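Local structure of S12 family peptidase (Streptomyces sp. 82F2, 3WWX) at residues 178-181 with 182-185; 240-243 with 244-248; 249-252 with 253-256. The protein is a D-stereospecific amidohydrolase of the S12 peptidase family, which probably cleaves amide bonds next to D-amino acid residues. All blocks are in the same frame, centred on the assembly; numbering follows the deposited sequence.

Interaction 1 of 3, residues 178-181 with 182-185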
ATOM      1  N   TYR A 178      13.973   7.563  -3.631  1.00 12.99           N
ATOM      2  CA  TYR A 178      12.788   7.167  -4.392  1.00 12.61           C
ATOM      3  C   TYR A 178      11.622   8.145  -4.177  1.00 12.61           C
ATOM      4  O   TYR A 178      10.795   8.340  -5.079  1.00 13.59           O
ATOM      5  CB  TYR A 178      12.368   5.717  -4.058  1.00 13.83           C
ATOM      6  CG  TYR A 178      11.345   5.664  -2.972  1.00 13.73           C
ATOM      7  CD1 TYR A 178      11.709   5.751  -1.656  1.00 13.90           C
ATOM      8  CD2 TYR A 178       9.989   5.609  -3.284  1.00 15.28           C
ATOM      9  CE1 TYR A 178      10.736   5.780  -0.631  1.00 13.41           C
ATOM     10  CE2 TYR A 178       9.024   5.619  -2.288  1.00 16.38           C
ATOM     11  CZ  TYR A 178       9.410   5.706  -0.973  1.00 15.14           C
ATOM     12  OH  TYR A 178       8.434   5.731  -0.008  1.00 15.01           O
ATOM     13  N   GLY A 179      11.542   8.762  -3.003  1.00 12.04           N
ATOM     14  CA  GLY A 179      10.458   9.682  -2.695  1.00 12.28           C
ATOM     15  C   GLY A 179      10.427  10.861  -3.648  1.00 12.92           C
ATOM     16  O   GLY A 179       9.367  11.392  -3.956  1.00 14.00           O
ATOM     17  N   LYS A 180      11.598  11.293  -4.088  1.00 13.14           N
ATOM     18  CA  LYS A 180      11.660  12.413  -5.023  1.00 13.76           C
ATOM     19  C   LYS A 180      11.011  12.020  -6.348  1.00 12.54           C
ATOM     20  O   LYS A 180      10.359  12.841  -6.992  1.00 14.55           O
ATOM     21  CB  LYS A 180      13.109  12.863  -5.246  1.00 15.84           C
ATOM     22  CG  LYS A 180      13.823  13.328  -4.010  1.00 23.03           C
ATOM     23  CD  LYS A 180      13.243  14.609  -3.427  1.00 32.27           C
ATOM     24  CE  LYS A 180      14.101  15.121  -2.269  1.00 46.14           C
ATOM     25  NZ  LYS A 180      14.123  14.160  -1.124  1.00 50.12           N
ATOM     26  N   ALA A 181      11.141  10.757  -6.741  1.00 13.24           N
ATOM     27  CA  ALA A 181      10.521  10.277  -7.974  1.00 11.58           C
ATOM     28  C   ALA A 181       8.993  10.245  -7.825  1.00 11.29           C
ATOM     29  O   ALA A 181       8.248  10.655  -8.716  1.00 11.98           O
ATOM     30  CB  ALA A 181      11.050   8.890  -8.344  1.00 13.50           C
ATOM     31  N   VAL A 182       8.512   9.784  -6.675  1.00 11.87           N
ATOM     32  CA  VAL A 182       7.083   9.791  -6.407  1.00 12.38           C
ATOM     33  C   VAL A 182       6.542  11.217  -6.443  1.00 12.03           C
ATOM     34  O   VAL A 182       5.500  11.473  -7.049  1.00 11.64           O
ATOM     35  CB  VAL A 182       6.775   9.110  -5.055  1.00 10.71           C
ATOM     36  CG1 VAL A 182       5.322   9.254  -4.706  1.00 11.33           C
ATOM     37  CG2 VAL A 182       7.145   7.658  -5.120  1.00 12.18           C
ATOM     38  N   GLU A 183       7.260  12.147  -5.822  1.00 10.46           N
ATOM     39  CA  GLU A 183       6.842  13.543  -5.791  1.00 12.44           C
ATOM     40  C   GLU A 183       6.777  14.133  -7.191  1.00 13.62           C
ATOM     41  O   GLU A 183       5.779  14.724  -7.570  1.00 13.84           O
ATOM     42  CB  GLU A 183       7.802  14.367  -4.921  1.00 14.63           C
ATOM     43  CG  GLU A 183       7.659  14.033  -3.472  1.00 15.02           C
ATOM     44  CD  GLU A 183       8.776  14.565  -2.594  1.00 20.61           C
ATOM     45  OE1 GLU A 183       9.715  15.197  -3.123  1.00 23.36           O
ATOM     46  OE2 GLU A 183       8.718  14.338  -1.362  1.00 18.64           O
ATOM     47  N   ASN A 184       7.839  13.948  -7.959  1.00 14.01           N
ATOM     48  CA  ASN A 184       7.948  14.633  -9.236  1.00 15.36           C
ATOM     49  C   ASN A 184       7.158  13.993 -10.362  1.00 15.35           C
ATOM     50  O   ASN A 184       6.698  14.689 -11.279  1.00 16.83           O
ATOM     51  CB  ASN A 184       9.423  14.785  -9.597  1.00 17.33           C
ATOM     52  CG  ASN A 184      10.124  15.763  -8.684  1.00 20.42           C
ATOM     53  OD1 ASN A 184       9.495  16.664  -8.123  1.00 28.02           O
ATOM     54  ND2 ASN A 184      11.424  15.588  -8.511  1.00 29.67           N
ATOM     55  N   ARG A 185       6.970  12.680 -10.290  1.00 13.14           N
ATOM     56  CA  ARG A 185       6.272  11.952 -11.339  1.00 12.32           C
ATOM     57  C   ARG A 185       4.788  11.752 -11.074  1.00 14.78           C
ATOM     58  O   ARG A 185       4.038  11.482 -12.000  1.00 16.25           O
ATOM     59  CB  ARG A 185       6.907  10.581 -11.536  1.00 14.28           C
ATOM     60  CG  ARG A 185       8.325  10.645 -12.055  1.00 15.04           C
ATOM     61  CD  ARG A 185       9.038   9.303 -11.969  1.00 15.41           C
ATOM     62  NE  ARG A 185      10.324   9.399 -12.644  1.00 15.20           N
ATOM     63  CZ  ARG A 185      10.492   9.184 -13.944  1.00 16.98           C
ATOM     64  NH1 ARG A 185       9.481   8.793 -14.708  1.00 18.15           N
ATOM     65  NH2 ARG A 185      11.700   9.344 -14.480  1.00 18.74           N
TER
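Four backbone hydrogen bonds join residues 178-181 to residues 182-185, each from an N-H to the carbonyl four residues earlier. Val182 N gives to Tyr178 O at 3.1 Å. Glu183 N to Gly179 O, Asn184 N to Lys180 O and Arg185 N to Ala181 O follow. This is one helical segment, part of helix 178-187, and a wider pi-type turn sits at 183-185.

The apolar contact lies toward helix 55-68. Val182 CG2 comes 4.0 Å from Tyr178 CD2, and the two side chains run alongside each other. With Val182 CG1 anti to the backbone N (chi1 174°), CG2 is left beside that N, on the side where it meets the Tyr178 ring obliquely. The Tyr178 hydroxyl bonds to Glu239, and its ring touches Thr59. Ala181 and Val182 both rest on Val62 of helix 55-68, so the segment packs against that helix of the beta-lactamase-type fold.

Among the charged side chains, Glu183 and Lys180 lie side by side, with Lys180 CD 3.6 Å from Glu183 OE1. A bend at chi2 (-66°) carries this CD alongside the glutamate. The charged ends do not meet: Lys180 NZ is 4.9 Å from Glu183 OE1. Their opposite charges may still attract weakly. Arg185 instead stretches out from CG to NE. Its CD passes 4.2 Å from Ala181 CB, and its guanidinium reaches a salt bridge with Glu69 and a hydrogen bond with Gln65.

Interaction 2 of 3, residues 240-243 with 244-248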
ATOM      1  N   MET A 240       3.552   6.411   2.904  1.00  8.20           N
ATOM      2  CA  MET A 240       2.872   7.637   2.453  1.00  7.10           C
ATOM      3  C   MET A 240       1.674   8.053   3.304  1.00  7.71           C
ATOM      4  O   MET A 240       1.044   7.233   3.966  1.00  7.63           O
ATOM      5  CB  MET A 240       2.500   7.525   0.978  1.00  9.21           C
ATOM      6  CG  MET A 240       3.741   7.537   0.103  1.00  8.74           C
ATOM      7  SD  MET A 240       3.420   7.309  -1.646  1.00  9.83           S
ATOM      8  CE  MET A 240       2.413   8.767  -1.978  1.00 10.88           C
ATOM      9  N   ILE A 241       1.370   9.349   3.258  1.00  8.51           N
ATOM     10  CA  ILE A 241       0.193   9.928   3.892  1.00  8.22           C
ATOM     11  C   ILE A 241      -0.649  10.554   2.802  1.00  8.81           C
ATOM     12  O   ILE A 241      -0.101  11.163   1.889  1.00  9.62           O
ATOM     13  CB  ILE A 241       0.584  10.993   4.947  1.00  9.11           C
ATOM     14  CG1 ILE A 241       1.473  10.347   6.025  1.00  9.67           C
ATOM     15  CG2 ILE A 241      -0.663  11.627   5.575  1.00  9.94           C
ATOM     16  CD1 ILE A 241       2.140  11.362   6.995  1.00 11.29           C
ATOM     17  N   SER A 242      -1.969  10.383   2.866  1.00  8.48           N
ATOM     18  CA  SER A 242      -2.853  10.965   1.865  1.00  8.69           C
ATOM     19  C   SER A 242      -4.236  11.181   2.476  1.00 11.06           C
ATOM     20  O   SER A 242      -4.431  11.065   3.670  1.00 10.65           O
ATOM     21  CB  SER A 242      -2.905  10.072   0.618  1.00  9.05           C
ATOM     22  OG  SER A 242      -3.520  10.738  -0.473  1.00  9.49           O
ATOM     23  N   ASP A 243      -5.201  11.536   1.642  1.00  9.29           N
ATOM     24  CA  ASP A 243      -6.590  11.605   2.058  1.00 10.13           C
ATOM     25  C   ASP A 243      -7.447  10.831   1.055  1.00  9.78           C
ATOM     26  O   ASP A 243      -6.944  10.238   0.091  1.00  9.51           O
ATOM     27  CB  ASP A 243      -7.071  13.046   2.292  1.00 10.18           C
ATOM     28  CG  ASP A 243      -7.300  13.836   1.017  1.00  9.82           C
ATOM     29  OD1 ASP A 243      -7.125  13.296  -0.085  1.00 10.88           O
ATOM     30  OD2 ASP A 243      -7.640  15.036   1.151  1.00 12.05           O
ATOM     31  N   SER A 244      -8.746  10.810   1.287  1.00  9.87           N
ATOM     32  CA  SER A 244      -9.631   9.964   0.496  1.00  9.22           C
ATOM     33  C   SER A 244      -9.935  10.556  -0.874  1.00 10.81           C
ATOM     34  O   SER A 244     -10.434   9.845  -1.722  1.00 12.62           O
ATOM     35  CB  SER A 244     -10.937   9.733   1.239  1.00 10.09           C
ATOM     36  OG  SER A 244     -10.708   9.201   2.542  1.00 11.32           O
ATOM     37  N   ARG A 245      -9.645  11.834  -1.061  1.00 10.41           N
ATOM     38  CA  ARG A 245      -9.779  12.485  -2.366  1.00 10.84           C
ATOM     39  C   ARG A 245      -8.574  12.180  -3.259  1.00  9.28           C
ATOM     40  O   ARG A 245      -8.719  11.663  -4.375  1.00 11.06           O
ATOM     41  CB  ARG A 245      -9.912  13.989  -2.194  1.00 10.03           C
ATOM     42  CG  ARG A 245     -10.162  14.749  -3.485  1.00 13.02           C
ATOM     43  CD  ARG A 245     -10.283  16.232  -3.264  1.00 19.67           C
ATOM     44  NE  ARG A 245     -10.648  16.906  -4.512  1.00 21.93           N
ATOM     45  CZ  ARG A 245     -10.901  18.208  -4.616  1.00 38.73           C
ATOM     46  NH1 ARG A 245     -10.838  18.990  -3.545  1.00 32.99           N
ATOM     47  NH2 ARG A 245     -11.221  18.728  -5.795  1.00 39.62           N
ATOM     48  N   ASP A 246      -7.374  12.467  -2.761  1.00  9.85           N
ATOM     49  CA  ASP A 246      -6.167  12.269  -3.543  1.00 10.94           C
ATOM     50  C   ASP A 246      -5.999  10.805  -3.931  1.00  9.49           C
ATOM     51  O   ASP A 246      -5.512  10.503  -5.006  1.00 10.21           O
ATOM     52  CB  ASP A 246      -4.938  12.694  -2.749  1.00  9.49           C
ATOM     53  CG  ASP A 246      -4.711  14.202  -2.743  1.00 10.97           C
ATOM     54  OD1 ASP A 246      -5.589  14.978  -3.191  1.00 12.22           O
ATOM     55  OD2 ASP A 246      -3.628  14.608  -2.248  1.00 11.37           O
ATOM     56  N   LEU A 247      -6.365   9.885  -3.041  1.00  9.17           N
ATOM     57  CA  LEU A 247      -6.191   8.477  -3.394  1.00  9.00           C
ATOM     58  C   LEU A 247      -7.049   8.107  -4.598  1.00  9.47           C
ATOM     59  O   LEU A 247      -6.613   7.349  -5.468  1.00  9.58           O
ATOM     60  CB  LEU A 247      -6.468   7.547  -2.217  1.00  8.75           C
ATOM     61  CG  LEU A 247      -5.397   7.533  -1.131  1.00  9.80           C
ATOM     62  CD1 LEU A 247      -5.862   6.611  -0.023  1.00 10.57           C
ATOM     63  CD2 LEU A 247      -4.041   7.107  -1.654  1.00 10.07           C
ATOM     64  N   GLN A 248      -8.261   8.656  -4.648  1.00 10.27           N
ATOM     65  CA  GLN A 248      -9.107   8.436  -5.817  1.00 11.31           C
ATOM     66  C   GLN A 248      -8.500   9.079  -7.062  1.00  9.70           C
ATOM     67  O   GLN A 248      -8.446   8.461  -8.131  1.00  9.87           O
ATOM     68  CB  GLN A 248     -10.504   8.996  -5.603  1.00 10.84           C
ATOM     69  CG  GLN A 248     -11.315   8.278  -4.574  1.00 10.63           C
ATOM     70  CD  GLN A 248     -12.653   8.929  -4.450  1.00 12.05           C
ATOM     71  OE1 GLN A 248     -13.554   8.673  -5.261  1.00 12.68           O
ATOM     72  NE2 GLN A 248     -12.773   9.846  -3.515  1.00 11.22           N
TER
HETATM   73  O   HOH W   1      -7.225  16.477  -1.197  1.00 16.64           O
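Asp243 sets its CG between the backbone N and the carbonyl carbon (chi1 74°), which swings the carboxylate back over the start of helix 244-255. There OD1 caps the helix. Asp246 N gives Asp243 OD1 a nearly straight bond of 2.8 Å, met almost along the C-O axis. Arg245 N adds a weak one to the same oxygen at 3.1 Å. Asp243 is therefore the N-cap residue. Its carbonyl O also accepts from Leu247 N at 3.2 Å.

Ser242 lies in the short strand 241-242, which pairs with strand 49-50. Its OG is anti to the backbone N (chi1 -168°), which places it 3.3 Å from Asp246 CB. Ser242 CB meets Leu247 CD2 at 3.9 Å. The Ser242 hydroxyl bonds to Thr195, as does Asp246 OD2, which also takes the N-H of Ala194. Gln248 NE2 gives a 2.9 Å bond to Ser244 O, close to the Gln248 amide plane, and its OE1 bonds to Ser321. Leu247 and Gln248 pack on Ala323 of strand 320-326, so the capped helix start lies on the large sheet.

Two carboxylates come close here: Asp243 OD1 is 3.9 Å from Asp246 OD1. A water within hydrogen-bonding distance of Asp243 OD2 and Asp246 OD1 can donate to either. The capping N-H groups and the positive end of the helix dipole, perhaps with this water, would probably offset the repulsion and favour the charged form of Asp243.

Interaction 3 of 3, residues 249-252 with 253-256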
ATOM      1  N   THR A 249      -8.030  10.315  -6.939  1.00  8.80           N
ATOM      2  CA  THR A 249      -7.409  10.984  -8.090  1.00 11.09           C
ATOM      3  C   THR A 249      -6.287  10.126  -8.686  1.00  9.61           C
ATOM      4  O   THR A 249      -6.169   9.938  -9.907  1.00 11.31           O
ATOM      5  CB  THR A 249      -6.858  12.345  -7.668  1.00 11.65           C
ATOM      6  OG1 THR A 249      -7.946  13.118  -7.145  1.00 12.95           O
ATOM      7  CG2 THR A 249      -6.201  13.064  -8.848  1.00 13.56           C
ATOM      8  N   PHE A 250      -5.471   9.572  -7.803  1.00  9.75           N
ATOM      9  CA  PHE A 250      -4.359   8.741  -8.220  1.00 10.22           C
ATOM     10  C   PHE A 250      -4.821   7.447  -8.895  1.00  9.54           C
ATOM     11  O   PHE A 250      -4.419   7.161 -10.038  1.00  9.91           O
ATOM     12  CB  PHE A 250      -3.448   8.408  -7.028  1.00  8.61           C
ATOM     13  CG  PHE A 250      -2.422   7.337  -7.344  1.00  9.69           C
ATOM     14  CD1 PHE A 250      -1.406   7.575  -8.265  1.00 10.50           C
ATOM     15  CD2 PHE A 250      -2.478   6.087  -6.727  1.00 10.30           C
ATOM     16  CE1 PHE A 250      -0.483   6.593  -8.561  1.00 10.61           C
ATOM     17  CE2 PHE A 250      -1.548   5.109  -7.022  1.00 12.56           C
ATOM     18  CZ  PHE A 250      -0.547   5.369  -7.950  1.00 11.55           C
ATOM     19  N   TYR A 251      -5.676   6.666  -8.242  1.00  9.59           N
ATOM     20  CA  TYR A 251      -6.060   5.385  -8.826  1.00  9.39           C
ATOM     21  C   TYR A 251      -6.888   5.560 -10.111  1.00  9.52           C
ATOM     22  O   TYR A 251      -6.736   4.775 -11.052  1.00 10.49           O
ATOM     23  CB  TYR A 251      -6.778   4.489  -7.802  1.00  9.71           C
ATOM     24  CG  TYR A 251      -5.804   3.775  -6.870  1.00  8.41           C
ATOM     25  CD1 TYR A 251      -5.186   2.593  -7.247  1.00  8.52           C
ATOM     26  CD2 TYR A 251      -5.520   4.287  -5.623  1.00 10.48           C
ATOM     27  CE1 TYR A 251      -4.288   1.944  -6.411  1.00 10.49           C
ATOM     28  CE2 TYR A 251      -4.602   3.651  -4.782  1.00  9.92           C
ATOM     29  CZ  TYR A 251      -4.011   2.480  -5.184  1.00  8.56           C
ATOM     30  OH  TYR A 251      -3.123   1.891  -4.321  1.00  9.82           O
ATOM     31  N   ARG A 252      -7.722   6.592 -10.170  1.00 10.53           N
ATOM     32  CA  ARG A 252      -8.453   6.882 -11.410  1.00 10.82           C
ATOM     33  C   ARG A 252      -7.467   7.196 -12.532  1.00 10.96           C
ATOM     34  O   ARG A 252      -7.545   6.605 -13.610  1.00 11.22           O
ATOM     35  CB  ARG A 252      -9.412   8.059 -11.222  1.00 10.74           C
ATOM     36  CG  ARG A 252     -10.572   7.790 -10.256  1.00 12.65           C
ATOM     37  CD  ARG A 252     -11.402   9.053  -9.995  1.00 12.06           C
ATOM     38  NE  ARG A 252     -12.271   9.348 -11.128  1.00 12.15           N
ATOM     39  CZ  ARG A 252     -13.495   8.863 -11.284  1.00 14.09           C
ATOM     40  NH1 ARG A 252     -14.055   8.109 -10.349  1.00 13.87           N
ATOM     41  NH2 ARG A 252     -14.165   9.161 -12.389  1.00 13.72           N
ATOM     42  N   ALA A 253      -6.532   8.110 -12.291  1.00 10.84           N
ATOM     43  CA  ALA A 253      -5.539   8.450 -13.315  1.00 10.38           C
ATOM     44  C   ALA A 253      -4.732   7.241 -13.731  1.00 11.25           C
ATOM     45  O   ALA A 253      -4.424   7.049 -14.907  1.00 12.11           O
ATOM     46  CB  ALA A 253      -4.621   9.551 -12.834  1.00 10.63           C
ATOM     47  N   LEU A 254      -4.356   6.423 -12.759  1.00  9.96           N
ATOM     48  CA  LEU A 254      -3.580   5.239 -13.053  1.00  9.88           C
ATOM     49  C   LEU A 254      -4.311   4.264 -13.971  1.00 11.40           C
ATOM     50  O   LEU A 254      -3.788   3.869 -15.018  1.00 11.01           O
ATOM     51  CB  LEU A 254      -3.230   4.518 -11.756  1.00  9.73           C
ATOM     52  CG  LEU A 254      -2.352   3.267 -11.909  1.00 10.05           C
ATOM     53  CD1 LEU A 254      -0.977   3.615 -12.424  1.00 12.60           C
ATOM     54  CD2 LEU A 254      -2.219   2.580 -10.541  1.00 10.29           C
ATOM     55  N   LEU A 255      -5.515   3.863 -13.599  1.00 10.54           N
ATOM     56  CA  LEU A 255      -6.246   2.876 -14.396  1.00 10.37           C
ATOM     57  C   LEU A 255      -6.724   3.439 -15.732  1.00 12.79           C
ATOM     58  O   LEU A 255      -6.944   2.687 -16.686  1.00 13.22           O
ATOM     59  CB  LEU A 255      -7.413   2.258 -13.601  1.00 12.33           C
ATOM     60  CG  LEU A 255      -7.044   1.050 -12.718  1.00 12.62           C
ATOM     61  CD1 LEU A 255      -6.560  -0.131 -13.538  1.00 12.79           C
ATOM     62  CD2 LEU A 255      -6.025   1.422 -11.660  1.00 11.40           C
ATOM     63  N   GLN A 256      -6.845   4.755 -15.804  1.00 11.16           N
ATOM     64  CA  GLN A 256      -7.162   5.433 -17.065  1.00 11.94           C
ATOM     65  C   GLN A 256      -5.972   5.530 -18.012  1.00 14.00           C
ATOM     66  O   GLN A 256      -6.144   5.949 -19.164  1.00 15.46           O
ATOM     67  CB  GLN A 256      -7.690   6.838 -16.789  1.00 12.60           C
ATOM     68  CG  GLN A 256      -9.087   6.881 -16.197  1.00 12.54           C
ATOM     69  CD  GLN A 256      -9.458   8.226 -15.618  1.00 13.92           C
ATOM     70  OE1 GLN A 256      -8.804   9.226 -15.875  1.00 14.01           O
ATOM     71  NE2 GLN A 256     -10.518   8.255 -14.828  1.00 14.56           N
TER
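Leu254 CD2 touches two rings of the preceding turn. It lies 4.2 Å from Phe250 CZ and 4.4 Å from Tyr251 CD1, obliquely to both. Phe250 and Leu254 run side by side, each with its CG anti to the backbone N (chi1 169° and -178°). Both side chains pack on Thr57 and Thr61 of helix 55-68, and Phe250 stacks with Phe58. Within the turn, Phe250 CD2 sits over one face of the Tyr251 ring, offset toward its rim.

The backbone bonds are those of an alpha helix. Leu254 N to Phe250 O is 2.8 Å. Ala253 N, Leu255 N and Gln256 N bond to Thr249 O, Tyr251 O and Arg252 O.

The polar side chains send their ends outward. Gln256 runs extended alongside the preceding turn. Its CG, anti to its own carbonyl carbon (chi1 -72°), is set 3.0 Å from Arg252 O. Gln256 OE1 takes a bond from Arg258.

The chemistry thus divides the segment. Phe250 and Leu254 face helix 55-68. Tyr251 and Leu255 pack on strands 297-305 and 308-315, though the Tyr251 hydroxyl bonds to Thr57. Gln256 NE2 and Arg252 NH1 add polar ties to Gly318 O and Ser321.

The three contacts come in series along the chain and belong to the same beta-lactamase-type fold. Interactions 2 and 3 adjoin and share helix 244-255: interaction 2 is at its start and interaction 3 at its far end, with centres about 12 Å apart. Interaction 1 lies on a separate helix, 178-187. Its centre is about 16 Å from that of interaction 2 and about 17 Å from that of interaction 3. It touches interaction 2 through Val182 CG1 and Met240 CE, 4.0 Å apart, but does not touch interaction 3. Helix 55-68 is packed by both interactions 1 and 3. Through interactions 2 and 3, helix 244-255 also contacts the eight-stranded sheet, whereas interaction 1 packs among the helices.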